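Local coordinates for mercuric reductase (Metallosphaera sedula, PDB 4YWO), which probably reduces mercuric ion to elemental mercury with NADPH, using bound FAD as its cofactor, at residues V128-G132 against Q133-A137; S376-A379 against K380-I383; A418-R422 against F423-V427. One frame throughout, in Å; residues are numbered along the deposited sequence.

All three contacts are local, each within one continuous run of chain. Contact 1 is a beta hairpin in the nucleotide-binding part. Contacts 2 and 3 lie in the dimerisation region, at the start of one helix and the end of another. Each contact is partly buried. Contact 1 has a mainly apolar face on the neighbouring strands and an exposed turn, and no other chain of the assembly touches it. Contacts 2 and 3 both touch the second subunit. Paired strands carry contact 1. Contact 2 relies on first-turn helix bonds and a glutamate that reaches back over the preceding backbone, contact 3 on a C-terminal cap beside a phenylalanine that meets its copy in the second subunit.

Contact 1 of 3, residues V128-G132 against Q133-A137; sequences VKVNG and QVIEA
Val128 has CG1 beside its backbone N (chi1 -64°), which sets CG2 between N and the carbonyl carbon and turns this methyl to Ile135. Val130 is rotated differently: chi1 of 52° puts CG1 in that same position, facing the CG1 arm of Ile135. Thus Val128 CG2 meets Ile135 CB at 3.9 Å, while Val130 CG1 meets Ile135 CG1, also at 3.9 Å. The isoleucine takes one valine methyl at its branch point and the other at its longer arm. Both pairs pack at a slant. Ile116 also packs on Val130 and Ile135, and Ile44 on the two valines. The backbone here is a beta hairpin with a two-residue loop, Asn131-Gly132, in a type I' turn from Val130 to Gln133. Both loop residues have positive phi. The hairpin supplies two strands of a three-stranded antiparallel sheet, completed by strand 120-124. Val128 and Ile135 form a hydrogen-bonded pair: Val128 N donates to Ile135 O, and Ile135 N to Val128 O is 2.9 Å and almost straight at 178°. At the turn, Val130 N reaches Gln133 O at 2.9 Å in the plane of that carbonyl. The return bond, Gln133 N to Val130 O, is 3.0 Å, but its donor sits well above the carbonyl plane. Lys129 and Val134 form the non-hydrogen-bonded pair between them, on the reverse face. Lys129 CA also makes a CA-H...O contact with Gln133 O at 3.2 Å. Asn131 ND2 bonds to Gln117 O, tying the turn to strand 114-117 of the parallel sheet. The side chain of Val128 lies about 4 Å from that of Ala120, an FAD-binding residue, and the side chain of Val130 lies about 6 Å from the FAD itself.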
# COMPACT_ATOMS: atom_id res chain seq x y z
N VAL A 128 20.03 7.32 39.42
CA VAL A 128 19.37 6.04 39.55
C VAL A 128 20.37 5.12 40.28
O VAL A 128 21.59 5.36 40.27
CB VAL A 128 18.92 5.38 38.21
CG1 VAL A 128 17.85 6.25 37.55
CG2 VAL A 128 20.09 5.20 37.31
N LYS A 129 19.81 4.06 40.82
CA LYS A 129 20.56 2.90 41.19
C LYS A 129 20.31 1.76 40.25
O LYS A 129 19.15 1.49 39.87
CB LYS A 129 20.28 2.51 42.70
CG LYS A 129 18.86 2.06 42.95
CD LYS A 129 18.53 1.61 44.42
CE LYS A 129 17.02 1.37 44.57
NZ LYS A 129 16.61 0.72 45.86
N VAL A 130 21.40 1.07 39.93
CA VAL A 130 21.28 -0.20 39.25
C VAL A 130 22.40 -1.14 39.75
O VAL A 130 23.55 -0.81 39.74
CB VAL A 130 21.25 -0.00 37.70
CG1 VAL A 130 22.40 0.84 37.23
CG2 VAL A 130 21.08 -1.32 36.98
N ASN A 131 21.99 -2.37 40.02
CA ASN A 131 22.90 -3.43 40.52
C ASN A 131 23.75 -2.87 41.73
O ASN A 131 24.95 -3.16 41.92
CB ASN A 131 23.81 -3.94 39.39
CG ASN A 131 23.01 -4.54 38.19
OD1 ASN A 131 22.00 -5.13 38.38
ND2 ASN A 131 23.49 -4.33 36.97
N GLY A 132 23.11 -2.02 42.49
CA GLY A 132 23.73 -1.42 43.68
C GLY A 132 24.66 -0.28 43.48
O GLY A 132 25.21 0.23 44.44
N GLN A 133 24.79 0.24 42.25
CA GLN A 133 25.61 1.31 41.94
C GLN A 133 24.84 2.57 41.61
O GLN A 133 23.72 2.45 41.08
CB GLN A 133 26.33 0.82 40.69
CG GLN A 133 27.23 1.68 39.94
CD GLN A 133 27.91 0.75 38.92
OE1 GLN A 133 28.35 -0.35 39.31
NE2 GLN A 133 27.89 1.11 37.64
N VAL A 134 25.42 3.70 41.96
CA VAL A 134 24.85 5.02 41.63
C VAL A 134 25.29 5.42 40.22
O VAL A 134 26.46 5.42 39.88
CB VAL A 134 25.26 6.12 42.63
CG1 VAL A 134 24.67 7.41 42.26
CG2 VAL A 134 24.72 5.74 44.02
N ILE A 135 24.31 5.78 39.40
CA ILE A 135 24.53 6.35 38.07
C ILE A 135 23.84 7.69 38.06
O ILE A 135 22.63 7.79 38.18
CB ILE A 135 23.98 5.43 36.96
CG1 ILE A 135 24.59 4.00 37.02
CG2 ILE A 135 24.21 6.08 35.60
CD1 ILE A 135 26.07 4.02 36.70
N GLU A 136 24.63 8.74 37.92
CA GLU A 136 24.19 10.11 37.86
C GLU A 136 24.25 10.64 36.41
O GLU A 136 25.25 10.43 35.73
CB GLU A 136 25.04 11.04 38.66
CG GLU A 136 25.28 10.59 40.07
CD GLU A 136 26.17 11.62 40.82
OE1 GLU A 136 25.76 12.82 40.80
OE2 GLU A 136 27.21 11.23 41.36
N ALA A 137 23.27 11.41 36.05
CA ALA A 137 23.26 12.02 34.73
C ALA A 137 22.60 13.36 34.76
O ALA A 137 21.65 13.64 35.53
CB ALA A 137 22.59 11.07 33.73

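Contact 2 of 3, residues S376-A379 against K380-I383; sequences SSVA and KAEI
Ser376 presents its carbonyl to the carboxylate of Glu382. Ser376 O lies 2.8 Å from Glu382 OE2, two atoms that would both be acceptors if the glutamate is ionised. So close an approach probably raises its pKa and is consistent with a proton on the carboxyl group. Glu382 CG stands beside its own backbone N (chi1 -56°), and the chain runs extended from there. This carries the carboxyl group back over the segment that precedes the helix. CG passes 3.3 Å from Ser376 O on the way. Ser377 is next, and its carbonyl carbon is 3.5 Å from Glu382 OE2. The carboxyl group therefore lies along the backbone of both serines. Val378 is at the N-cap position. Its carbonyl accepts Glu382 N at 3.2 Å, with the donor almost in line with the C=O bond. On its side-chain side, Val378 CB meets Ala381 CB at 4.1 Å. Ala379 begins the helix. Ala379 O accepts Ile383 N at 3.0 Å, again nearly in line with the carbonyl. Ile383 adds an apolar cover to this oxygen: its CG1, beside the backbone N, comes within 3.4 Å of Ala379 O. Met99 of the second subunit packs on Ala379 and Glu382, and Arg63 of that subunit hydrogen-bonds to Ile383 O. The far end of Lys380 turns off to Pro438, where NZ bonds to its O. Phe437, whose side chain is about 4 Å from that of Ala379, is an FAD-binding residue, although its FAD is not bound to this chain. The arrangement is the first turn of an alpha helix, with i to i+4 bonds starting at the N-cap residue, set at the dimer interface beside the FAD site.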
# COMPACT_ATOMS: atom_id res chain seq x y z
N SER A 376 -16.56 -2.24 -1.85
CA SER A 376 -17.17 -2.96 -2.93
C SER A 376 -17.19 -2.10 -4.18
O SER A 376 -17.25 -2.74 -5.24
CB SER A 376 -18.61 -3.37 -2.47
OG SER A 376 -19.39 -2.26 -2.31
N SER A 377 -17.05 -0.76 -4.09
CA SER A 377 -16.98 0.25 -5.20
C SER A 377 -15.54 0.40 -5.76
O SER A 377 -15.37 1.16 -6.74
CB SER A 377 -17.33 1.63 -4.74
OG SER A 377 -18.78 1.65 -4.49
N VAL A 378 -14.55 -0.25 -5.17
CA VAL A 378 -13.16 -0.05 -5.59
C VAL A 378 -12.78 -1.13 -6.57
O VAL A 378 -12.86 -2.34 -6.22
CB VAL A 378 -12.27 -0.05 -4.30
CG1 VAL A 378 -10.80 0.11 -4.64
CG2 VAL A 378 -12.68 1.13 -3.41
N ALA A 379 -12.37 -0.81 -7.81
CA ALA A 379 -12.15 -1.85 -8.79
C ALA A 379 -11.21 -2.91 -8.30
O ALA A 379 -11.47 -4.07 -8.47
CB ALA A 379 -11.55 -1.28 -10.09
N LYS A 380 -10.07 -2.52 -7.70
CA LYS A 380 -9.12 -3.54 -7.34
C LYS A 380 -9.70 -4.52 -6.31
O LYS A 380 -9.40 -5.69 -6.30
CB LYS A 380 -7.80 -2.90 -6.80
CG LYS A 380 -6.70 -3.93 -6.55
CD LYS A 380 -6.40 -4.74 -7.83
CE LYS A 380 -5.09 -5.51 -7.91
NZ LYS A 380 -3.92 -4.58 -7.96
N ALA A 381 -10.52 -4.01 -5.40
CA ALA A 381 -11.15 -4.87 -4.36
C ALA A 381 -12.08 -5.91 -5.02
O ALA A 381 -12.09 -7.10 -4.63
CB ALA A 381 -11.91 -4.03 -3.34
N GLU A 382 -12.76 -5.54 -6.11
CA GLU A 382 -13.52 -6.49 -6.90
C GLU A 382 -12.64 -7.52 -7.60
O GLU A 382 -12.90 -8.76 -7.57
CB GLU A 382 -14.41 -5.67 -7.88
CG GLU A 382 -15.33 -4.64 -7.22
CD GLU A 382 -16.04 -3.60 -8.13
OE1 GLU A 382 -16.48 -4.06 -9.21
OE2 GLU A 382 -16.09 -2.35 -7.78
N ILE A 383 -11.54 -7.06 -8.17
CA ILE A 383 -10.61 -7.91 -8.91
C ILE A 383 -9.97 -9.01 -8.04
O ILE A 383 -9.85 -10.17 -8.45
CB ILE A 383 -9.52 -7.06 -9.61
CG1 ILE A 383 -10.13 -6.23 -10.74
CG2 ILE A 383 -8.33 -7.91 -10.14
CD1 ILE A 383 -9.23 -5.13 -11.24

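Contact 3 of 3, residues A418-R422 against F423-V427; sequences ALAIR and FGATV
Helix 414-422 ends as the amides of Phe423, Gly424 and Ala425 bond back into its last turn and the chain leaves at Gly424. Phe423 N donates to Leu419 O at 3.0 Å, a regular helical bond, and only weakly to Ala420 O. Gly424 N bonds to Ile421 O at 3.0 Å, from well above that carbonyl's plane. Ala425 N then reaches back to Ala420 O at 3.0 Å, nearly straight at 175°. Gly424 has positive phi (64°). Together these features make a Schellman motif, the C-terminal cap of the helix. Beyond it, Thr426 takes the N-cap position of helix 427-431. The side chains close up round the cap. Leu419 CG is anti to the backbone N (chi1 -171°), which brings CD1 up to the CD2-CE2 side of the Phe423 ring. The two side chains run side by side in the same direction, and Leu419 CD1 touches Phe423 CE2 at 3.7 Å. The ring edge faces the helix backbone: Phe423 CD2 lies 3.4 Å from Leu419 O, with that oxygen in the ring plane. This oxygen thus meets both the amide and the ring of Phe423. Across the cap, Ala425 CB packs on Ala420 CB at 4.0 Å, so a small apolar pair flanks the 6→1 bond from Ala425 N to Ala420 O. Arg422 NH1 makes a weak hydrogen bond to Thr433 OG1 of the second subunit. Phe423 also meets Phe423 of the second subunit, and Ala420 packs on Leu419 of that subunit.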
# COMPACT_ATOMS: atom_id res chain seq x y z
N ALA A 418 -1.49 9.59 6.22
CA ALA A 418 -0.71 10.35 7.20
C ALA A 418 0.02 11.54 6.61
O ALA A 418 0.01 12.63 7.17
CB ALA A 418 0.24 9.43 7.89
N LEU A 419 0.61 11.36 5.44
CA LEU A 419 1.36 12.42 4.81
C LEU A 419 0.40 13.51 4.39
O LEU A 419 0.69 14.73 4.58
CB LEU A 419 2.13 11.85 3.63
CG LEU A 419 3.14 12.77 2.97
CD1 LEU A 419 4.28 13.08 3.91
CD2 LEU A 419 3.68 12.18 1.66
N ALA A 420 -0.76 13.12 3.83
CA ALA A 420 -1.79 14.11 3.44
C ALA A 420 -2.17 14.94 4.65
O ALA A 420 -2.28 16.19 4.57
CB ALA A 420 -2.99 13.41 2.87
N ILE A 421 -2.39 14.34 5.79
CA ILE A 421 -2.78 15.04 7.01
C ILE A 421 -1.68 15.98 7.48
O ILE A 421 -1.95 17.17 7.74
CB ILE A 421 -3.17 14.09 8.17
CG1 ILE A 421 -4.50 13.35 7.84
CG2 ILE A 421 -3.35 14.86 9.49
CD1 ILE A 421 -4.88 12.17 8.68
N ARG A 422 -0.43 15.50 7.48
CA ARG A 422 0.70 16.42 7.84
C ARG A 422 0.79 17.62 6.93
O ARG A 422 1.11 18.76 7.37
CB ARG A 422 2.01 15.66 7.82
CG ARG A 422 2.02 14.65 8.95
CD ARG A 422 3.40 14.12 9.25
NE ARG A 422 4.20 15.18 9.87
CZ ARG A 422 5.22 15.86 9.35
NH1 ARG A 422 5.64 15.74 8.11
NH2 ARG A 422 5.77 16.80 10.11
N PHE A 423 0.52 17.51 5.67
CA PHE A 423 0.61 18.60 4.72
C PHE A 423 -0.65 19.48 4.73
O PHE A 423 -0.70 20.45 3.97
CB PHE A 423 0.92 18.06 3.33
CG PHE A 423 2.47 17.91 3.09
CD1 PHE A 423 3.20 19.02 2.64
CD2 PHE A 423 3.16 16.85 3.49
CE1 PHE A 423 4.57 18.94 2.44
CE2 PHE A 423 4.53 16.73 3.23
CZ PHE A 423 5.23 17.80 2.77
N GLY A 424 -1.67 19.10 5.48
CA GLY A 424 -2.96 19.84 5.43
C GLY A 424 -3.61 19.74 4.07
O GLY A 424 -4.24 20.69 3.61
N ALA A 425 -3.51 18.60 3.37
CA ALA A 425 -4.03 18.44 2.08
C ALA A 425 -5.58 18.62 2.08
O ALA A 425 -6.23 18.24 3.05
CB ALA A 425 -3.74 17.10 1.44
N THR A 426 -6.08 19.19 1.00
CA THR A 426 -7.51 19.29 0.86
C THR A 426 -7.95 18.10 0.03
O THR A 426 -7.18 17.40 -0.72
CB THR A 426 -7.87 20.61 0.17
OG1 THR A 426 -7.37 20.57 -1.17
CG2 THR A 426 -7.28 21.78 0.89
N VAL A 427 -9.28 17.91 -0.08
CA VAL A 427 -9.77 16.96 -1.04
C VAL A 427 -9.36 17.27 -2.49
O VAL A 427 -9.03 16.39 -3.24
CB VAL A 427 -11.30 16.61 -0.93
CG1 VAL A 427 -11.69 16.22 0.50
CG2 VAL A 427 -12.09 17.74 -1.47